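Local coordinates for T-lymphoma invasion and metastasis-inducing protein 2 (Mus musculus, PDB 3A8P) that activates the small GTPase Rac1 by stimulating GDP-GTP exchange and relays laminin signals to neurite growth, represented here by its protein- and membrane-binding PHCCEx module, at residues L17-L22 with L51-T56; T24-K27 with L31-V34; L226-L231 with V236-A241. All blocks are in the same frame, centred on the assembly; numbering follows the deposited sequence.

From the N terminus, the chain enters strand 11-26, which supplies the first segment of contact 1 and then that of contact 2. A short turn follows, and contact 2 closes the hairpin with strand 30-33. Strand 40-47 comes next. Contact 1 then closes the larger loop when strand 50-54 arrives, so contact 2 is nested inside it. The two also touch, through L22 and V34. Both belong to the PH domain. Contact 3 lies in series, far along the chain, and closes the short loop between the last two helices of the CC-Ex part. L31 and L33 of the hairpin pack against L231 and A241, joining PH to CC-Ex.

Contact 1: residues L17-L22 with L51-T56; sequences LFFKPL and LLFYET
The backbones of F19 and F53 stay well apart, with F19 CA 9.5 Å from F53 CA, and only their side chains bridge the gap. This lies in the curled antiparallel sheet of a PH domain, with F53 buried and F19 partly exposed. Strand 11-26 and strand 50-54 are not direct neighbours in it, because strand 40-47 runs between them and pairs with both. The contact therefore reaches across that middle strand on the inner side of the curl.

It is a T-shaped aromatic pair. The edge of F53 points at a face of F19, with the ring centroids 4.9 Å apart and the planes at 63°. The F53 ring does not come in over the middle of F19. Its CE1 corner sits off-centre, over the part of the ring nearest the backbone. F53 CE1 is 3.7 Å from F19 CG and also lies close to F19 CB. The neighbouring F53 CZ is the second atom to touch, at 4.1 Å from F19 CD1.

The first torsions bring the rings together. F19 has CG anti to the backbone N (chi1 169°). F53 has CG anti to its carbonyl carbon instead (chi1 -65°). The two side chains then cross at about a right angle.

Other residues complete the aromatic cluster. F104 of strand 101-105 meets the F19 ring at a tilt and also touches F53, while Y42 of strand 40-47 makes a second edge-to-face pair with F53. C70 and L72 of strand 70-73 pack on F53 as well. On the face opposite F53, P21 N lies 4.2 Å above the F19 ring plane, toward its rim.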
ATOM      1  N   LEU A  17       6.214   5.458  19.459  1.00 28.23           N
ATOM      2  CA  LEU A  17       6.638   5.457  18.067  1.00 28.65           C
ATOM      3  C   LEU A  17       6.963   6.854  17.579  1.00 27.67           C
ATOM      4  O   LEU A  17       6.267   7.816  17.911  1.00 28.43           O
ATOM      5  CB  LEU A  17       5.545   4.897  17.158  1.00 26.47           C
ATOM      6  CG  LEU A  17       5.141   3.430  17.232  1.00 28.66           C
ATOM      7  CD1 LEU A  17       3.995   3.205  16.264  1.00 25.00           C
ATOM      8  CD2 LEU A  17       6.330   2.528  16.880  1.00 30.74           C
ATOM      9  N   PHE A  18       8.032   6.968  16.807  1.00 27.96           N
ATOM     10  CA  PHE A  18       8.371   8.246  16.213  1.00 28.55           C
ATOM     11  C   PHE A  18       7.579   8.196  14.920  1.00 28.19           C
ATOM     12  O   PHE A  18       7.489   7.144  14.271  1.00 28.82           O
ATOM     13  CB  PHE A  18       9.878   8.362  15.974  1.00 28.72           C
ATOM     14  CG  PHE A  18      10.622   8.908  17.163  1.00 31.40           C
ATOM     15  CD1 PHE A  18      10.758  10.285  17.341  1.00 33.30           C
ATOM     16  CD2 PHE A  18      11.119   8.053  18.146  1.00 32.21           C
ATOM     17  CE1 PHE A  18      11.378  10.807  18.488  1.00 33.96           C
ATOM     18  CE2 PHE A  18      11.738   8.560  19.295  1.00 33.06           C
ATOM     19  CZ  PHE A  18      11.867   9.940  19.467  1.00 33.90           C
ATOM     20  N   PHE A  19       6.987   9.328  14.566  1.00 28.84           N
ATOM     21  CA  PHE A  19       6.126   9.431  13.396  1.00 28.20           C
ATOM     22  C   PHE A  19       6.506  10.583  12.475  1.00 28.68           C
ATOM     23  O   PHE A  19       6.921  11.651  12.927  1.00 29.26           O
ATOM     24  CB  PHE A  19       4.686   9.602  13.886  1.00 29.44           C
ATOM     25  CG  PHE A  19       3.711   9.973  12.817  1.00 33.81           C
ATOM     26  CD1 PHE A  19       3.323   9.046  11.853  1.00 33.57           C
ATOM     27  CD2 PHE A  19       3.154  11.246  12.787  1.00 34.89           C
ATOM     28  CE1 PHE A  19       2.391   9.379  10.879  1.00 34.86           C
ATOM     29  CE2 PHE A  19       2.216  11.594  11.809  1.00 36.28           C
ATOM     30  CZ  PHE A  19       1.834  10.657  10.854  1.00 36.02           C
ATOM     31  N   LYS A  20       6.347  10.362  11.175  1.00 30.05           N
ATOM     32  CA  LYS A  20       6.668  11.376  10.192  1.00 29.63           C
ATOM     33  C   LYS A  20       5.899  11.148   8.900  1.00 30.84           C
ATOM     34  O   LYS A  20       6.053  10.113   8.249  1.00 29.42           O
ATOM     35  CB  LYS A  20       8.172  11.357   9.909  1.00 30.62           C
ATOM     36  CG  LYS A  20       8.656  12.372   8.890  1.00 34.42           C
ATOM     37  CD  LYS A  20      10.167  12.291   8.761  1.00 37.66           C
ATOM     38  CE  LYS A  20      10.714  13.332   7.809  1.00 41.61           C
ATOM     39  NZ  LYS A  20      12.206  13.366   7.851  1.00 42.05           N
ATOM     40  N   PRO A  21       5.040  12.106   8.523  1.00 31.52           N
ATOM     41  CA  PRO A  21       4.261  11.989   7.289  1.00 30.87           C
ATOM     42  C   PRO A  21       5.242  12.160   6.133  1.00 31.21           C
ATOM     43  O   PRO A  21       6.157  12.985   6.212  1.00 28.11           O
ATOM     44  CB  PRO A  21       3.263  13.138   7.408  1.00 31.98           C
ATOM     45  CG  PRO A  21       4.037  14.171   8.168  1.00 35.21           C
ATOM     46  CD  PRO A  21       4.711  13.351   9.241  1.00 33.64           C
ATOM     47  N   LEU A  22       5.062  11.381   5.069  1.00 30.73           N
ATOM     48  CA  LEU A  22       5.977  11.438   3.933  1.00 32.51           C
ATOM     49  C   LEU A  22       5.362  11.872   2.604  1.00 32.38           C
ATOM     50  O   LEU A  22       5.915  12.723   1.905  1.00 33.48           O
ATOM     51  CB  LEU A  22       6.647  10.071   3.751  1.00 32.93           C
ATOM     52  CG  LEU A  22       7.698   9.942   2.650  1.00 33.81           C
ATOM     53  CD1 LEU A  22       8.839  10.907   2.926  1.00 34.93           C
ATOM     54  CD2 LEU A  22       8.212   8.511   2.592  1.00 34.23           C
ATOM     55  N   LEU A  51      -5.318   3.925  14.226  1.00 27.42           N
ATOM     56  CA  LEU A  51      -4.129   4.200  15.014  1.00 27.16           C
ATOM     57  C   LEU A  51      -4.383   5.536  15.694  1.00 27.22           C
ATOM     58  O   LEU A  51      -4.562   6.550  15.022  1.00 28.24           O
ATOM     59  CB  LEU A  51      -2.881   4.301  14.119  1.00 25.23           C
ATOM     60  CG  LEU A  51      -2.339   2.995  13.528  1.00 27.55           C
ATOM     61  CD1 LEU A  51      -1.335   3.286  12.403  1.00 24.18           C
ATOM     62  CD2 LEU A  51      -1.686   2.179  14.651  1.00 26.89           C
ATOM     63  N   LEU A  52      -4.424   5.525  17.023  1.00 28.64           N
ATOM     64  CA  LEU A  52      -4.649   6.738  17.807  1.00 28.28           C
ATOM     65  C   LEU A  52      -3.322   7.225  18.365  1.00 28.94           C
ATOM     66  O   LEU A  52      -2.564   6.453  18.949  1.00 26.22           O
ATOM     67  CB  LEU A  52      -5.614   6.450  18.953  1.00 29.69           C
ATOM     68  CG  LEU A  52      -6.965   5.892  18.510  1.00 32.17           C
ATOM     69  CD1 LEU A  52      -7.774   5.478  19.726  1.00 35.20           C
ATOM     70  CD2 LEU A  52      -7.706   6.949  17.689  1.00 31.47           C
ATOM     71  N   PHE A  53      -3.047   8.509  18.181  1.00 30.59           N
ATOM     72  CA  PHE A  53      -1.802   9.100  18.646  1.00 31.70           C
ATOM     73  C   PHE A  53      -2.020   9.959  19.887  1.00 33.66           C
ATOM     74  O   PHE A  53      -2.825  10.881  19.871  1.00 33.83           O
ATOM     75  CB  PHE A  53      -1.187   9.960  17.540  1.00 31.68           C
ATOM     76  CG  PHE A  53      -0.751   9.183  16.330  1.00 33.22           C
ATOM     77  CD1 PHE A  53       0.580   9.197  15.923  1.00 34.62           C
ATOM     78  CD2 PHE A  53      -1.667   8.439  15.594  1.00 34.89           C
ATOM     79  CE1 PHE A  53       0.995   8.482  14.799  1.00 33.53           C
ATOM     80  CE2 PHE A  53      -1.260   7.716  14.463  1.00 35.91           C
ATOM     81  CZ  PHE A  53       0.074   7.741  14.068  1.00 33.16           C
ATOM     82  N   TYR A  54      -1.300   9.647  20.960  1.00 33.47           N
ATOM     83  CA  TYR A  54      -1.400  10.395  22.208  1.00 34.60           C
ATOM     84  C   TYR A  54      -0.042  11.028  22.466  1.00 35.87           C
ATOM     85  O   TYR A  54       0.990  10.390  22.247  1.00 33.60           O
ATOM     86  CB  TYR A  54      -1.737   9.457  23.368  1.00 33.77           C
ATOM     87  CG  TYR A  54      -3.076   8.783  23.251  1.00 35.39           C
ATOM     88  CD1 TYR A  54      -4.221   9.349  23.828  1.00 37.88           C
ATOM     89  CD2 TYR A  54      -3.207   7.578  22.569  1.00 35.28           C
ATOM     90  CE1 TYR A  54      -5.460   8.718  23.728  1.00 36.22           C
ATOM     91  CE2 TYR A  54      -4.434   6.944  22.462  1.00 35.95           C
ATOM     92  CZ  TYR A  54      -5.555   7.516  23.045  1.00 37.03           C
ATOM     93  OH  TYR A  54      -6.761   6.866  22.958  1.00 38.71           O
ATOM     94  N   GLU A  55      -0.028  12.270  22.933  1.00 36.44           N
ATOM     95  CA  GLU A  55       1.242  12.920  23.205  1.00 40.93           C
ATOM     96  C   GLU A  55       1.896  12.467  24.508  1.00 41.54           C
ATOM     97  O   GLU A  55       3.051  12.797  24.772  1.00 44.34           O
ATOM     98  CB  GLU A  55       1.074  14.441  23.174  1.00 45.77           C
ATOM     99  CG  GLU A  55       1.396  15.024  21.797  1.00 50.44           C
ATOM    100  CD  GLU A  55       0.858  16.423  21.589  1.00 53.88           C
ATOM    101  OE1 GLU A  55       1.158  17.015  20.529  1.00 54.60           O
ATOM    102  OE2 GLU A  55       0.130  16.925  22.477  1.00 57.44           O
ATOM    103  N   THR A  56       1.173  11.699  25.317  1.00 40.71           N
ATOM    104  CA  THR A  56       1.732  11.209  26.569  1.00 43.72           C
ATOM    105  C   THR A  56       1.328   9.763  26.825  1.00 43.81           C
ATOM    106  O   THR A  56       0.278   9.311  26.370  1.00 42.65           O
ATOM    107  CB  THR A  56       1.282  12.068  27.778  1.00 44.80           C
ATOM    108  OG1 THR A  56      -0.124  11.893  27.993  1.00 47.77           O
ATOM    109  CG2 THR A  56       1.568  13.544  27.521  1.00 46.17           C
TER

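Contact 2: residues T24-K27 with L31-V34; sequences TLQK and LELV
T24 and E32 form an antiparallel hydrogen-bonded pair, and each uses both its N-H and its C=O. T24 N donates to E32 O at 3.0 Å. E32 N donates back to T24 O, also at 3.0 Å but less straight, with an N-H...O angle of 148°. T24 O has a second, weaker visitor: L31 CA lies 3.5 Å away in a CA-H...O contact.

The pairing continues toward the base, where V34 N meets the backbone oxygen of L22. V34 O accepts a bond from R37 NH1.

Strands 11-26 and 30-33 make a beta hairpin within the PH domain. Strand 40-47 pairs with strand 11-26 too. The hairpin is strongly twisted. The axes of its short segments come within 4.9 Å, and their directions are 123° apart.

The T24 hydroxyl is satisfied away from the hairpin partner, by a hydrogen bond with D100 OD1. OG1 stands anti to the backbone N (chi1 -174°), which turns the methyl CG2 toward the other strand. That methyl lies 3.9 Å from E32 CG and also touches V34 CG2. The T24 and E32 side chains run side by side in the same direction.

Q26 NE2 lies 2.6 Å from E32 OE1. Q26 CG crowds the same oxygen, so the modelled placement of these two ends is doubtful.

L25 and L31 are the next pair, non-hydrogen-bonded, with side chains on the other face of the sheet. They meet by single methyls, L25 CD1 and L31 CD2, 3.9 Å apart. L31 also packs on A241 and L242 of helix 236-245.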
ATOM      1  N   THR A  24       1.508  12.717   0.425  1.00 36.24           N
ATOM      2  CA  THR A  24       0.083  12.994   0.517  1.00 40.03           C
ATOM      3  C   THR A  24      -0.499  13.258  -0.870  1.00 42.50           C
ATOM      4  O   THR A  24       0.211  13.662  -1.788  1.00 42.25           O
ATOM      5  CB  THR A  24      -0.208  14.210   1.421  1.00 40.65           C
ATOM      6  OG1 THR A  24      -1.626  14.346   1.575  1.00 42.05           O
ATOM      7  CG2 THR A  24       0.350  15.491   0.807  1.00 40.79           C
ATOM      8  N   LEU A  25      -1.797  13.023  -1.009  1.00 47.36           N
ATOM      9  CA  LEU A  25      -2.494  13.217  -2.274  1.00 53.03           C
ATOM     10  C   LEU A  25      -3.128  14.605  -2.317  1.00 56.32           C
ATOM     11  O   LEU A  25      -4.101  14.873  -1.613  1.00 57.43           O
ATOM     12  CB  LEU A  25      -3.570  12.142  -2.427  1.00 53.80           C
ATOM     13  CG  LEU A  25      -4.362  12.063  -3.731  1.00 54.99           C
ATOM     14  CD1 LEU A  25      -3.421  11.756  -4.886  1.00 55.68           C
ATOM     15  CD2 LEU A  25      -5.419  10.981  -3.609  1.00 53.61           C
ATOM     16  N   GLN A  26      -2.570  15.485  -3.140  1.00 59.79           N
ATOM     17  CA  GLN A  26      -3.087  16.845  -3.264  1.00 64.33           C
ATOM     18  C   GLN A  26      -4.164  16.973  -4.340  1.00 65.75           C
ATOM     19  O   GLN A  26      -4.343  16.068  -5.160  1.00 65.43           O
ATOM     20  CB  GLN A  26      -1.943  17.812  -3.571  1.00 64.56           C
ATOM     21  CG  GLN A  26      -0.920  17.918  -2.456  1.00 67.64           C
ATOM     22  CD  GLN A  26      -1.527  18.376  -1.139  1.00 68.03           C
ATOM     23  OE1 GLN A  26      -2.401  17.713  -0.581  1.00 69.83           O
ATOM     24  NE2 GLN A  26      -1.064  19.515  -0.636  1.00 68.44           N
ATOM     25  N   LYS A  27      -4.883  18.096  -4.322  1.00 67.92           N
ATOM     26  CA  LYS A  27      -5.932  18.344  -5.306  1.00 69.44           C
ATOM     27  C   LYS A  27      -5.344  18.020  -6.667  1.00 70.41           C
ATOM     28  O   LYS A  27      -4.129  18.116  -6.852  1.00 71.27           O
ATOM     29  CB  LYS A  27      -6.384  19.808  -5.267  1.00 70.01           C
ATOM     30  CG  LYS A  27      -7.162  20.192  -4.014  1.00 70.80           C
ATOM     31  CD  LYS A  27      -8.372  19.285  -3.811  1.00 72.15           C
ATOM     32  CE  LYS A  27      -9.307  19.321  -5.010  1.00 72.34           C
ATOM     33  NZ  LYS A  27     -10.446  18.373  -4.859  1.00 72.86           N
ATOM     34  N   LEU A  31       0.381  13.068  -6.321  1.00 49.17           N
ATOM     35  CA  LEU A  31       1.144  12.834  -5.103  1.00 45.63           C
ATOM     36  C   LEU A  31       2.219  13.895  -4.920  1.00 44.33           C
ATOM     37  O   LEU A  31       2.765  14.408  -5.891  1.00 42.23           O
ATOM     38  CB  LEU A  31       1.816  11.460  -5.155  1.00 44.36           C
ATOM     39  CG  LEU A  31       0.937  10.215  -5.288  1.00 42.65           C
ATOM     40  CD1 LEU A  31       1.821   8.981  -5.393  1.00 39.89           C
ATOM     41  CD2 LEU A  31       0.008  10.116  -4.083  1.00 43.65           C
ATOM     42  N   GLU A  32       2.517  14.228  -3.671  1.00 43.75           N
ATOM     43  CA  GLU A  32       3.562  15.198  -3.388  1.00 44.89           C
ATOM     44  C   GLU A  32       4.152  14.937  -2.011  1.00 43.06           C
ATOM     45  O   GLU A  32       3.468  14.445  -1.118  1.00 42.14           O
ATOM     46  CB  GLU A  32       3.016  16.629  -3.452  1.00 47.59           C
ATOM     47  CG  GLU A  32       2.299  17.090  -2.197  1.00 54.46           C
ATOM     48  CD  GLU A  32       2.040  18.590  -2.193  1.00 59.79           C
ATOM     49  OE1 GLU A  32       1.450  19.088  -1.209  1.00 61.79           O
ATOM     50  OE2 GLU A  32       2.426  19.269  -3.173  1.00 61.34           O
ATOM     51  N   LEU A  33       5.428  15.258  -1.845  1.00 44.45           N
ATOM     52  CA  LEU A  33       6.078  15.072  -0.556  1.00 46.00           C
ATOM     53  C   LEU A  33       5.491  16.080   0.419  1.00 47.58           C
ATOM     54  O   LEU A  33       5.295  17.242   0.069  1.00 48.44           O
ATOM     55  CB  LEU A  33       7.582  15.300  -0.679  1.00 45.22           C
ATOM     56  CG  LEU A  33       8.361  14.248  -1.466  1.00 46.87           C
ATOM     57  CD1 LEU A  33       9.824  14.648  -1.554  1.00 47.36           C
ATOM     58  CD2 LEU A  33       8.219  12.898  -0.777  1.00 47.81           C
ATOM     59  N   VAL A  34       5.191  15.633   1.633  1.00 48.75           N
ATOM     60  CA  VAL A  34       4.638  16.522   2.644  1.00 50.13           C
ATOM     61  C   VAL A  34       5.713  17.542   2.995  1.00 51.86           C
ATOM     62  O   VAL A  34       6.878  17.189   3.176  1.00 51.18           O
ATOM     63  CB  VAL A  34       4.236  15.750   3.911  1.00 49.37           C
ATOM     64  CG1 VAL A  34       3.703  16.714   4.960  1.00 49.94           C
ATOM     65  CG2 VAL A  34       3.189  14.703   3.568  1.00 47.84           C
TER

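Contact 3: residues L226-L231 with V236-A241; sequences LALGRL and VSSFHA
L228 reaches across to S238 and F239 and straddles the near side of helix 236-245 with its two methyls. CD1 turns to F239, lying 3.7 Å from F239 CA and also near its CB. CD2 turns to S238, 3.6 Å from S238 O. Both methyls lie 3.8 Å from S238 OG. F239 takes part through CA and CB. With F239 CG anti to the backbone N (chi1 -176°), its ring is carried on toward L216 and M193.

L231, one turn after L228, adds a lighter touch: its CD1 is 4.1 Å from S238 CB. S238 is the nearest residue to L228 by CA, at 6.9 Å, although the segment axes stay 10.5 Å apart. Its hydroxyl is not left to the leucines, since S238 OG bonds V233 O and S235 N in the connecting loop. Replacing L228 by an alanine would probably open a gap beside S238 and F239 CB and weaken the packing of the two helices.

The segments run at 112° to each other, so the chain turns a corner between the two helices. This corner belongs to the CC-Ex part. Helix 171-206 and helix 213-217 cover F239 and V236, while L231 and A241 rest on strand 30-33 of the PH domain.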
ATOM      1  N   LEU A 226       8.215   6.759 -13.866  1.00 32.74           N
ATOM      2  CA  LEU A 226       8.582   8.156 -14.093  1.00 33.61           C
ATOM      3  C   LEU A 226       7.870   9.075 -13.110  1.00 32.86           C
ATOM      4  O   LEU A 226       8.464  10.012 -12.582  1.00 32.51           O
ATOM      5  CB  LEU A 226       8.241   8.582 -15.527  1.00 35.39           C
ATOM      6  CG  LEU A 226       9.263   8.241 -16.617  1.00 38.17           C
ATOM      7  CD1 LEU A 226       9.567   6.749 -16.625  1.00 40.26           C
ATOM      8  CD2 LEU A 226       8.714   8.683 -17.965  1.00 39.76           C
ATOM      9  N   ALA A 227       6.592   8.809 -12.865  1.00 31.97           N
ATOM     10  CA  ALA A 227       5.833   9.633 -11.940  1.00 31.84           C
ATOM     11  C   ALA A 227       6.401   9.487 -10.532  1.00 33.27           C
ATOM     12  O   ALA A 227       6.571  10.478  -9.814  1.00 33.86           O
ATOM     13  CB  ALA A 227       4.360   9.241 -11.966  1.00 30.14           C
ATOM     14  N   LEU A 228       6.704   8.254 -10.135  1.00 31.68           N
ATOM     15  CA  LEU A 228       7.255   8.030  -8.809  1.00 32.58           C
ATOM     16  C   LEU A 228       8.622   8.686  -8.736  1.00 33.12           C
ATOM     17  O   LEU A 228       9.008   9.225  -7.698  1.00 33.09           O
ATOM     18  CB  LEU A 228       7.340   6.524  -8.496  1.00 30.90           C
ATOM     19  CG  LEU A 228       5.956   5.880  -8.288  1.00 31.05           C
ATOM     20  CD1 LEU A 228       6.101   4.446  -7.862  1.00 29.66           C
ATOM     21  CD2 LEU A 228       5.175   6.661  -7.237  1.00 30.62           C
ATOM     22  N   GLY A 229       9.340   8.659  -9.853  1.00 33.97           N
ATOM     23  CA  GLY A 229      10.651   9.278  -9.909  1.00 36.36           C
ATOM     24  C   GLY A 229      10.573  10.786  -9.722  1.00 38.23           C
ATOM     25  O   GLY A 229      11.436  11.378  -9.072  1.00 38.53           O
ATOM     26  N   ARG A 230       9.549  11.420 -10.294  1.00 38.34           N
ATOM     27  CA  ARG A 230       9.397  12.868 -10.139  1.00 39.91           C
ATOM     28  C   ARG A 230       8.971  13.170  -8.705  1.00 39.14           C
ATOM     29  O   ARG A 230       9.274  14.232  -8.169  1.00 38.79           O
ATOM     30  CB  ARG A 230       8.354  13.433 -11.114  1.00 38.16           C
ATOM     31  CG  ARG A 230       8.818  13.524 -12.556  1.00 38.77           C
ATOM     32  CD  ARG A 230       7.802  14.281 -13.411  1.00 41.48           C
ATOM     33  NE  ARG A 230       6.543  13.558 -13.577  1.00 40.90           N
ATOM     34  CZ  ARG A 230       6.351  12.584 -14.464  1.00 43.24           C
ATOM     35  NH1 ARG A 230       7.337  12.214 -15.270  1.00 43.60           N
ATOM     36  NH2 ARG A 230       5.175  11.973 -14.543  1.00 39.81           N
ATOM     37  N   LEU A 231       8.263  12.226  -8.091  1.00 39.37           N
ATOM     38  CA  LEU A 231       7.815  12.391  -6.717  1.00 38.55           C
ATOM     39  C   LEU A 231       9.060  12.471  -5.849  1.00 37.42           C
ATOM     40  O   LEU A 231       9.171  13.332  -4.985  1.00 37.48           O
ATOM     41  CB  LEU A 231       6.980  11.189  -6.272  1.00 39.46           C
ATOM     42  CG  LEU A 231       6.127  11.292  -4.998  1.00 39.77           C
ATOM     43  CD1 LEU A 231       5.701   9.889  -4.596  1.00 38.39           C
ATOM     44  CD2 LEU A 231       6.892  11.940  -3.863  1.00 40.75           C
ATOM     45  N   VAL A 236       7.452   0.263  -2.888  1.00 24.25           N
ATOM     46  CA  VAL A 236       6.146  -0.369  -2.839  1.00 23.71           C
ATOM     47  C   VAL A 236       5.123   0.608  -2.247  1.00 22.58           C
ATOM     48  O   VAL A 236       4.009   0.731  -2.748  1.00 23.01           O
ATOM     49  CB  VAL A 236       6.201  -1.660  -1.979  1.00 24.90           C
ATOM     50  CG1 VAL A 236       4.799  -2.073  -1.548  1.00 30.27           C
ATOM     51  CG2 VAL A 236       6.847  -2.786  -2.788  1.00 25.96           C
ATOM     52  N   SER A 237       5.516   1.312  -1.188  1.00 23.35           N
ATOM     53  CA  SER A 237       4.622   2.263  -0.520  1.00 20.82           C
ATOM     54  C   SER A 237       4.161   3.411  -1.425  1.00 22.57           C
ATOM     55  O   SER A 237       2.972   3.753  -1.439  1.00 22.82           O
ATOM     56  CB  SER A 237       5.302   2.845   0.732  1.00 21.11           C
ATOM     57  OG  SER A 237       5.689   1.821   1.641  1.00 19.32           O
ATOM     58  N   SER A 238       5.091   4.028  -2.156  1.00 20.50           N
ATOM     59  CA  SER A 238       4.708   5.122  -3.042  1.00 22.89           C
ATOM     60  C   SER A 238       3.925   4.555  -4.235  1.00 23.14           C
ATOM     61  O   SER A 238       3.013   5.206  -4.734  1.00 23.62           O
ATOM     62  CB  SER A 238       5.940   5.924  -3.517  1.00 20.48           C
ATOM     63  OG  SER A 238       6.890   5.129  -4.206  1.00 23.13           O
ATOM     64  N   PHE A 239       4.267   3.338  -4.668  1.00 22.48           N
ATOM     65  CA  PHE A 239       3.570   2.689  -5.788  1.00 22.73           C
ATOM     66  C   PHE A 239       2.120   2.443  -5.353  1.00 22.86           C
ATOM     67  O   PHE A 239       1.180   2.638  -6.129  1.00 23.00           O
ATOM     68  CB  PHE A 239       4.285   1.374  -6.151  1.00 22.31           C
ATOM     69  CG  PHE A 239       3.711   0.650  -7.352  1.00 21.46           C
ATOM     70  CD1 PHE A 239       3.035   1.335  -8.358  1.00 23.55           C
ATOM     71  CD2 PHE A 239       3.869  -0.725  -7.478  1.00 21.76           C
ATOM     72  CE1 PHE A 239       2.516   0.656  -9.478  1.00 23.96           C
ATOM     73  CE2 PHE A 239       3.356  -1.416  -8.589  1.00 23.14           C
ATOM     74  CZ  PHE A 239       2.677  -0.721  -9.590  1.00 23.52           C
ATOM     75  N   HIS A 240       1.946   2.042  -4.098  1.00 22.11           N
ATOM     76  CA  HIS A 240       0.611   1.807  -3.552  1.00 23.67           C
ATOM     77  C   HIS A 240      -0.168   3.127  -3.558  1.00 25.26           C
ATOM     78  O   HIS A 240      -1.341   3.176  -3.948  1.00 23.62           O
ATOM     79  CB  HIS A 240       0.690   1.304  -2.105  1.00 21.90           C
ATOM     80  CG  HIS A 240      -0.647   0.999  -1.501  1.00 26.73           C
ATOM     81  ND1 HIS A 240      -0.864   0.973  -0.139  1.00 24.87           N
ATOM     82  CD2 HIS A 240      -1.833   0.683  -2.076  1.00 26.11           C
ATOM     83  CE1 HIS A 240      -2.125   0.657   0.098  1.00 27.93           C
ATOM     84  NE2 HIS A 240      -2.735   0.475  -1.061  1.00 28.18           N
ATOM     85  N   ALA A 241       0.492   4.188  -3.094  1.00 24.50           N
ATOM     86  CA  ALA A 241      -0.118   5.511  -3.046  1.00 26.95           C
ATOM     87  C   ALA A 241      -0.528   5.942  -4.448  1.00 28.95           C
ATOM     88  O   ALA A 241      -1.587   6.550  -4.632  1.00 31.96           O
ATOM     89  CB  ALA A 241       0.855   6.518  -2.450  1.00 26.20           C
TER